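Lic12234 (Leptospira interrogans, PDB 4TZH) is of unknown function, but is a leucine-rich repeat protein and putative virulence factor that may bind partner molecules. Local coordinates at residues A[40-46]-A[63-69]; A[144-148]-A[168-172]. All coordinates share one frame; numbering follows the deposited sequence.

Interaction 1 of 2, residues A[40-46]-A[63-69]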
ATOM      1  N   LEU A  40      14.814   9.495  10.221  1.00 17.90           N
ATOM      2  CA  LEU A  40      14.008   8.800  11.225  1.00 18.60           C
ATOM      3  C   LEU A  40      14.184   7.317  11.053  1.00 21.56           C
ATOM      4  O   LEU A  40      13.259   6.595  10.692  1.00 21.98           O
ATOM      5  CB  LEU A  40      12.539   9.241  11.121  1.00 18.07           C
ATOM      6  CG  LEU A  40      12.317  10.765  11.171  1.00 19.96           C
ATOM      7  CD1 LEU A  40      10.812  11.085  11.167  1.00 21.11           C
ATOM      8  CD2 LEU A  40      12.911  11.370  12.456  1.00 21.66           C
ATOM      9  N   VAL A  41      15.421   6.858  11.291  1.00 20.54           N
ATOM     10  CA  VAL A  41      15.800   5.485  10.950  1.00 22.01           C
ATOM     11  C   VAL A  41      15.002   4.399  11.664  1.00 22.79           C
ATOM     12  O   VAL A  41      14.890   3.292  11.126  1.00 22.80           O
ATOM     13  CB  VAL A  41      17.304   5.282  11.129  1.00 26.00           C
ATOM     14  CG1 VAL A  41      18.079   6.183  10.167  1.00 26.41           C
ATOM     15  CG2 VAL A  41      17.728   5.540  12.576  1.00 26.49           C
ATOM     16  N   ASN A  42      14.425   4.711  12.854  1.00 19.35           N
ATOM     17  CA  ASN A  42      13.670   3.724  13.627  1.00 19.75           C
ATOM     18  C   ASN A  42      12.182   3.827  13.429  1.00 20.12           C
ATOM     19  O   ASN A  42      11.421   3.185  14.148  1.00 20.65           O
ATOM     20  CB  ASN A  42      14.025   3.838  15.095  1.00 22.05           C
ATOM     21  CG  ASN A  42      15.446   3.398  15.323  1.00 26.14           C
ATOM     22  OD1 ASN A  42      15.918   2.447  14.697  1.00 26.82           O
ATOM     23  ND2 ASN A  42      16.188   4.141  16.150  1.00 27.33           N
ATOM     24  N   LEU A  43      11.757   4.645  12.467  1.00 18.20           N
ATOM     25  CA  LEU A  43      10.328   4.833  12.229  1.00 16.70           C
ATOM     26  C   LEU A  43       9.630   3.502  11.918  1.00 16.64           C
ATOM     27  O   LEU A  43      10.064   2.754  11.024  1.00 17.05           O
ATOM     28  CB  LEU A  43      10.143   5.811  11.087  1.00 16.60           C
ATOM     29  CG  LEU A  43       8.764   6.464  11.028  1.00 17.50           C
ATOM     30  CD1 LEU A  43       8.534   7.372  12.253  1.00 17.58           C
ATOM     31  CD2 LEU A  43       8.625   7.276   9.733  1.00 18.60           C
ATOM     32  N   GLU A  44       8.491   3.265  12.586  1.00 15.31           N
ATOM     33  CA  GLU A  44       7.668   2.080  12.383  1.00 16.75           C
ATOM     34  C   GLU A  44       6.349   2.381  11.727  1.00 15.51           C
ATOM     35  O   GLU A  44       5.767   1.498  11.090  1.00 15.23           O
ATOM     36  CB  GLU A  44       7.447   1.349  13.700  1.00 19.57           C
ATOM     37  CG  GLU A  44       8.766   0.865  14.279  1.00 23.90           C
ATOM     38  CD  GLU A  44       8.711  -0.124  15.418  1.00 52.86           C
ATOM     39  OE1 GLU A  44       7.598  -0.391  15.925  1.00 41.64           O
ATOM     40  OE2 GLU A  44       9.786  -0.642  15.797  1.00 56.60           O
ATOM     41  N   SER A  45       5.849   3.614  11.878  1.00 14.61           N
ATOM     42  CA  SER A  45       4.557   3.940  11.296  1.00 13.03           C
ATOM     43  C   SER A  45       4.615   5.360  10.762  1.00 14.52           C
ATOM     44  O   SER A  45       5.079   6.252  11.470  1.00 15.35           O
ATOM     45  CB  SER A  45       3.507   3.872  12.398  1.00 17.15           C
ATOM     46  OG  SER A  45       2.228   4.194  11.879  1.00 19.04           O
ATOM     47  N   LEU A  46       4.154   5.567   9.540  1.00 13.89           N
ATOM     48  CA  LEU A  46       4.142   6.876   8.923  1.00 14.35           C
ATOM     49  C   LEU A  46       2.740   7.110   8.384  1.00 14.73           C
ATOM     50  O   LEU A  46       2.241   6.295   7.585  1.00 14.18           O
ATOM     51  CB  LEU A  46       5.183   6.893   7.793  1.00 13.83           C
ATOM     52  CG  LEU A  46       5.285   8.169   6.972  1.00 16.10           C
ATOM     53  CD1 LEU A  46       5.524   9.413   7.857  1.00 17.61           C
ATOM     54  CD2 LEU A  46       6.402   8.049   5.898  1.00 17.27           C
ATOM     55  N   LEU A  63      13.830   3.832   5.337  1.00 18.84           N
ATOM     56  CA  LEU A  63      12.958   3.510   6.467  1.00 18.83           C
ATOM     57  C   LEU A  63      12.707   1.999   6.547  1.00 21.64           C
ATOM     58  O   LEU A  63      11.555   1.557   6.543  1.00 21.88           O
ATOM     59  CB  LEU A  63      11.653   4.298   6.370  1.00 18.64           C
ATOM     60  CG  LEU A  63      11.753   5.799   6.216  1.00 23.63           C
ATOM     61  CD1 LEU A  63      10.339   6.408   6.118  1.00 24.55           C
ATOM     62  CD2 LEU A  63      12.502   6.409   7.374  1.00 23.55           C
ATOM     63  N   LYS A  64      13.783   1.229   6.666  1.00 21.82           N
ATOM     64  CA  LYS A  64      13.672  -0.233   6.604  1.00 23.73           C
ATOM     65  C   LYS A  64      12.901  -0.876   7.755  1.00 25.37           C
ATOM     66  O   LYS A  64      12.484  -2.030   7.593  1.00 25.87           O
ATOM     67  CB  LYS A  64      15.054  -0.879   6.447  1.00 29.65           C
ATOM     68  CG  LYS A  64      15.894  -0.810   7.687  1.00 29.58           C
ATOM     69  CD  LYS A  64      17.204  -1.586   7.494  1.00 38.11           C
ATOM     70  CE  LYS A  64      17.859  -1.896   8.816  1.00 49.06           C
ATOM     71  NZ  LYS A  64      18.853  -3.006   8.693  1.00 65.67           N
ATOM     72  N   ASN A  65      12.640  -0.142   8.858  1.00 20.82           N
ATOM     73  CA  ASN A  65      11.887  -0.699   9.992  1.00 20.58           C
ATOM     74  C   ASN A  65      10.388  -0.368   9.877  1.00 19.22           C
ATOM     75  O   ASN A  65       9.606  -0.724  10.752  1.00 19.13           O
ATOM     76  CB  ASN A  65      12.427  -0.144  11.314  1.00 20.57           C
ATOM     77  CG  ASN A  65      13.874  -0.518  11.477  1.00 27.79           C
ATOM     78  OD1 ASN A  65      14.752   0.358  11.565  1.00 32.15           O
ATOM     79  ND2 ASN A  65      14.162  -1.776  11.353  1.00 27.89           N
ATOM     80  N   LEU A  66       9.993   0.315   8.804  1.00 16.83           N
ATOM     81  CA  LEU A  66       8.603   0.710   8.692  1.00 15.23           C
ATOM     82  C   LEU A  66       7.675  -0.493   8.599  1.00 16.16           C
ATOM     83  O   LEU A  66       7.876  -1.362   7.735  1.00 17.08           O
ATOM     84  CB  LEU A  66       8.439   1.549   7.429  1.00 17.23           C
ATOM     85  CG  LEU A  66       7.312   2.537   7.385  1.00 21.02           C
ATOM     86  CD1 LEU A  66       7.437   3.623   8.472  1.00 16.23           C
ATOM     87  CD2 LEU A  66       7.226   3.177   6.019  1.00 21.34           C
ATOM     88  N   LYS A  67       6.625  -0.504   9.426  1.00 15.09           N
ATOM     89  CA  LYS A  67       5.623  -1.573   9.434  1.00 15.31           C
ATOM     90  C   LYS A  67       4.309  -1.091   8.849  1.00 15.72           C
ATOM     91  O   LYS A  67       3.554  -1.898   8.288  1.00 15.76           O
ATOM     92  CB  LYS A  67       5.324  -2.054  10.850  1.00 18.14           C
ATOM     93  CG  LYS A  67       6.522  -2.677  11.546  1.00 21.09           C
ATOM     94  CD  LYS A  67       6.077  -3.079  12.974  1.00 27.23           C
ATOM     95  CE  LYS A  67       6.392  -4.507  13.273  1.00 55.96           C
ATOM     96  NZ  LYS A  67       6.299  -4.772  14.737  1.00 65.21           N
ATOM     97  N   TYR A  68       4.003   0.190   8.994  1.00 13.65           N
ATOM     98  CA  TYR A  68       2.696   0.682   8.551  1.00 12.53           C
ATOM     99  C   TYR A  68       2.885   1.969   7.766  1.00 14.87           C
ATOM    100  O   TYR A  68       3.640   2.838   8.203  1.00 14.60           O
ATOM    101  CB  TYR A  68       1.793   0.973   9.775  1.00 13.90           C
ATOM    102  CG  TYR A  68       1.808  -0.113  10.815  1.00 14.41           C
ATOM    103  CD1 TYR A  68       1.237  -1.348  10.560  1.00 17.61           C
ATOM    104  CD2 TYR A  68       2.303   0.124  12.089  1.00 16.47           C
ATOM    105  CE1 TYR A  68       1.233  -2.354  11.523  1.00 17.73           C
ATOM    106  CE2 TYR A  68       2.292  -0.867  13.065  1.00 18.83           C
ATOM    107  CZ  TYR A  68       1.752  -2.098  12.773  1.00 18.73           C
ATOM    108  OH  TYR A  68       1.745  -3.104  13.718  1.00 21.08           O
ATOM    109  N   LEU A  69       2.225   2.069   6.613  1.00 13.64           N
ATOM    110  CA  LEU A  69       2.351   3.262   5.795  1.00 13.76           C
ATOM    111  C   LEU A  69       0.957   3.609   5.319  1.00 13.73           C
ATOM    112  O   LEU A  69       0.308   2.814   4.601  1.00 14.62           O
ATOM    113  CB  LEU A  69       3.276   2.963   4.603  1.00 14.78           C
ATOM    114  CG  LEU A  69       3.507   4.093   3.612  1.00 15.74           C
ATOM    115  CD1 LEU A  69       4.025   5.356   4.309  1.00 16.55           C
ATOM    116  CD2 LEU A  69       4.508   3.642   2.545  1.00 17.36           C
TER
HETATM  117  O   HOH W   1      12.457   2.720   9.543  1.00 20.46           O
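Leu46 and Leu69 both hold CG anti to the backbone N (chi1 177° and 179°), and with chi2 near 55° in each they run alongside each other in the same direction, CD2 of Leu46 3.9 Å from CD1 of Leu69. Such matched pairs, one repeat apart, are the leucine ladder of a leucine-rich repeat solenoid, whose parallel strands here are 45-47 and 68-70. Leu43 and Leu66, three residues earlier in their coils, make a second such pair, also with CG anti to N; CD1 of Leu66 lies 4.0 Å from CD2 of Leu43 and also reaches beneath the peptide between Glu44 and Ser45. Leucine suits these sites because its forked end fills the interior between two coils. Leu63 joins this apolar cluster, its CD1 4.1 Å from CD2 of Leu43 and also near CD2 of Leu46.

The backbones join through the carbonyl of Glu44, whose O takes two N-H groups: Lys67 N at 2.7 Å, tilted from the carbonyl plane, and Tyr68 N, which lies in that plane. Tyr68 O then accepts from Leu46 N at 3.1 Å. On the strand face opposite the leucines, Ser45 is small enough for its CB to sit at the edge of the Tyr68 ring, while CB of Lys67 covers one ring face, centred over it. OE1 of Glu44 and NZ of Lys67 are 4.7 Å apart, near but not in contact. Before the strands, each segment makes a type I turn, and a water bridges the two turns: it donates to Val41 O and Leu43 O and accepts from Asn65 N at 2.9 Å.

Interaction 2 of 2, residues A[144-148]-A[168-172]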
ATOM      1  N   LYS A 144     -10.955   0.655 -11.911  1.00 21.79           N
ATOM      2  CA  LYS A 144     -11.409   0.615 -13.310  1.00 22.88           C
ATOM      3  C   LYS A 144     -10.924  -0.701 -13.920  1.00 24.42           C
ATOM      4  O   LYS A 144     -10.495  -0.764 -15.082  1.00 25.67           O
ATOM      5  CB  LYS A 144     -10.847   1.846 -14.059  1.00 26.16           C
ATOM      6  CG  LYS A 144     -11.339   3.193 -13.500  1.00 30.59           C
ATOM      7  CD  LYS A 144     -12.803   3.498 -13.825  1.00 37.56           C
ATOM      8  CE  LYS A 144     -13.307   4.681 -13.030  1.00 42.57           C
ATOM      9  NZ  LYS A 144     -14.780   4.834 -13.145  1.00 49.64           N
ATOM     10  N   LEU A 145     -10.968  -1.773 -13.122  1.00 23.15           N
ATOM     11  CA  LEU A 145     -10.403  -3.062 -13.492  1.00 23.79           C
ATOM     12  C   LEU A 145     -11.002  -3.649 -14.720  1.00 26.40           C
ATOM     13  O   LEU A 145     -12.219  -3.625 -14.884  1.00 25.78           O
ATOM     14  CB  LEU A 145     -10.530  -4.088 -12.372  1.00 23.40           C
ATOM     15  CG  LEU A 145      -9.735  -3.792 -11.118  1.00 24.91           C
ATOM     16  CD1 LEU A 145     -10.105  -4.793 -10.046  1.00 26.34           C
ATOM     17  CD2 LEU A 145      -8.231  -3.827 -11.373  1.00 25.60           C
ATOM     18  N   THR A 146     -10.144  -4.133 -15.618  1.00 25.41           N
ATOM     19  CA  THR A 146     -10.605  -4.807 -16.830  1.00 25.83           C
ATOM     20  C   THR A 146     -10.125  -6.241 -16.870  1.00 34.24           C
ATOM     21  O   THR A 146     -10.692  -7.055 -17.619  1.00 35.51           O
ATOM     22  CB  THR A 146     -10.253  -4.062 -18.129  1.00 32.17           C
ATOM     23  OG1 THR A 146      -8.842  -3.864 -18.189  1.00 33.16           O
ATOM     24  CG2 THR A 146     -11.004  -2.758 -18.279  1.00 32.08           C
ATOM     25  N   SER A 147      -9.071  -6.550 -16.103  1.00 30.69           N
ATOM     26  CA  SER A 147      -8.540  -7.900 -15.997  1.00 31.12           C
ATOM     27  C   SER A 147      -7.855  -8.092 -14.654  1.00 35.14           C
ATOM     28  O   SER A 147      -7.423  -7.113 -14.018  1.00 33.09           O
ATOM     29  CB  SER A 147      -7.563  -8.200 -17.132  1.00 34.95           C
ATOM     30  OG  SER A 147      -6.342  -7.485 -16.994  1.00 37.18           O
ATOM     31  N   ILE A 148      -7.784  -9.355 -14.230  1.00 33.52           N
ATOM     32  CA  ILE A 148      -7.097  -9.793 -13.031  1.00 34.37           C
ATOM     33  C   ILE A 148      -6.002 -10.784 -13.495  1.00 37.54           C
ATOM     34  O   ILE A 148      -6.318 -11.678 -14.278  1.00 38.42           O
ATOM     35  CB  ILE A 148      -8.110 -10.384 -12.003  1.00 38.20           C
ATOM     36  CG1 ILE A 148      -8.901  -9.259 -11.252  1.00 39.14           C
ATOM     37  CG2 ILE A 148      -7.463 -11.391 -11.026  1.00 39.42           C
ATOM     38  CD1 ILE A 148      -8.085  -8.022 -10.752  1.00 48.50           C
ATOM     39  N   THR A 168     -16.432  -2.369 -14.998  1.00 29.32           N
ATOM     40  CA  THR A 168     -15.573  -2.497 -16.180  1.00 29.60           C
ATOM     41  C   THR A 168     -14.967  -3.912 -16.290  1.00 32.77           C
ATOM     42  O   THR A 168     -14.441  -4.278 -17.339  1.00 33.34           O
ATOM     43  CB  THR A 168     -14.452  -1.440 -16.130  1.00 29.72           C
ATOM     44  OG1 THR A 168     -13.842  -1.488 -14.823  1.00 27.22           O
ATOM     45  CG2 THR A 168     -14.962  -0.018 -16.388  1.00 31.63           C
ATOM     46  N   LEU A 169     -14.997  -4.696 -15.201  1.00 28.97           N
ATOM     47  CA  LEU A 169     -14.413  -6.032 -15.185  1.00 28.62           C
ATOM     48  C   LEU A 169     -15.399  -6.995 -15.807  1.00 38.58           C
ATOM     49  O   LEU A 169     -16.451  -7.260 -15.216  1.00 37.73           O
ATOM     50  CB  LEU A 169     -14.010  -6.449 -13.741  1.00 27.67           C
ATOM     51  CG  LEU A 169     -13.222  -7.776 -13.557  1.00 31.63           C
ATOM     52  CD1 LEU A 169     -11.898  -7.750 -14.280  1.00 33.41           C
ATOM     53  CD2 LEU A 169     -12.935  -8.055 -12.069  1.00 30.31           C
ATOM     54  N   THR A 170     -15.088  -7.442 -17.040  1.00 39.72           N
ATOM     55  CA  THR A 170     -15.945  -8.360 -17.804  1.00 42.24           C
ATOM     56  C   THR A 170     -15.595  -9.806 -17.507  1.00 48.68           C
ATOM     57  O   THR A 170     -16.355 -10.699 -17.888  1.00 49.10           O
ATOM     58  CB  THR A 170     -15.906  -8.048 -19.317  1.00 52.68           C
ATOM     59  OG1 THR A 170     -14.576  -8.231 -19.805  1.00 56.61           O
ATOM     60  CG2 THR A 170     -16.392  -6.641 -19.649  1.00 50.24           C
ATOM     61  N   THR A 171     -14.452 -10.039 -16.818  1.00 46.61           N
ATOM     62  CA  THR A 171     -13.973 -11.366 -16.433  1.00 47.46           C
ATOM     63  C   THR A 171     -15.060 -12.122 -15.653  1.00 52.51           C
ATOM     64  O   THR A 171     -15.496 -11.631 -14.601  1.00 52.02           O
ATOM     65  CB  THR A 171     -12.656 -11.269 -15.657  1.00 50.43           C
ATOM     66  OG1 THR A 171     -11.714 -10.500 -16.414  1.00 51.60           O
ATOM     67  CG2 THR A 171     -12.078 -12.624 -15.344  1.00 48.33           C
ATOM     68  N   PRO A 172     -15.521 -13.294 -16.157  1.00 50.09           N
ATOM     69  CA  PRO A 172     -16.566 -14.037 -15.436  1.00 49.43           C
ATOM     70  C   PRO A 172     -16.159 -14.386 -14.014  1.00 49.06           C
ATOM     71  O   PRO A 172     -14.998 -14.694 -13.753  1.00 48.93           O
ATOM     72  CB  PRO A 172     -16.760 -15.303 -16.278  1.00 52.68           C
ATOM     73  CG  PRO A 172     -16.280 -14.936 -17.644  1.00 58.35           C
ATOM     74  CD  PRO A 172     -15.132 -13.994 -17.401  1.00 53.03           C
TER
HETATM   75  O   HOH W   2     -13.077  -6.289 -18.655  1.00 57.27           O
HETATM   76  O   HOH W   3      -9.182 -11.228 -15.897  1.00 45.12           O
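Thr168 reaches across to Leu145 with its hydroxyl: OG1 stands between its own backbone N and carbonyl carbon (chi1 49°), and from there it donates to Leu145 O at 2.7 Å, approaching from above the carbonyl plane. A threonine does this well, since its short branch carries a donor close to the main chain. Leu169 follows with CG anti to the backbone N (chi1 -173°), a torsion that sends its branches back to the neighbouring coil. CD1 lies over the peptide joining Thr146 and Ser147, 3.5 Å from Thr146 C, while CD2 meets CG1 of Ile148 at 4.3 Å; the forked leucine thus covers backbone and side chain at once.

The hydroxyl of Thr171 shares a water with Ile148 N, the water 2.7 Å from OG1. A second water donates to Thr146 O and Thr168 O and accepts from Thr170 N, so polar main-chain groups at this surface are joined without direct strand pairing. Threonine suits such a partly wet seam, as its methyl and hydroxyl can face different surroundings.

The two loops belong to successive coils near the C-terminal end of the leucine-rich repeat solenoid. Segment 144-148 follows strand 137-139, with Thr146 OG1 hydrogen-bonded to Thr123 O on the preceding coil; segment 168-172 follows strand 160-162 and ends with Pro172 at the N-cap of helix 173-179, whose Ile176 touches both Ile148 and Thr171.

In the fold
Both interactions join successive coils of one solenoid, one where the chain enters the sheet, the other in the loops after it. Interaction 1 comes first along the chain and joins the turns leading into strands 45-47 and 68-70 and the first residues of those strands, neighbours in the eight-stranded parallel sheet; interaction 2 pairs the loops that follow strands 137-139 and 160-162, also neighbours in that sheet. Their centres are 34 Å apart, on opposite sides of the chain's centre, and their nearest atoms stay about 19 Å apart. The first is partly buried, the second at the surface. Together they are consistent with a repeat protein built from local contacts between neighbouring coils.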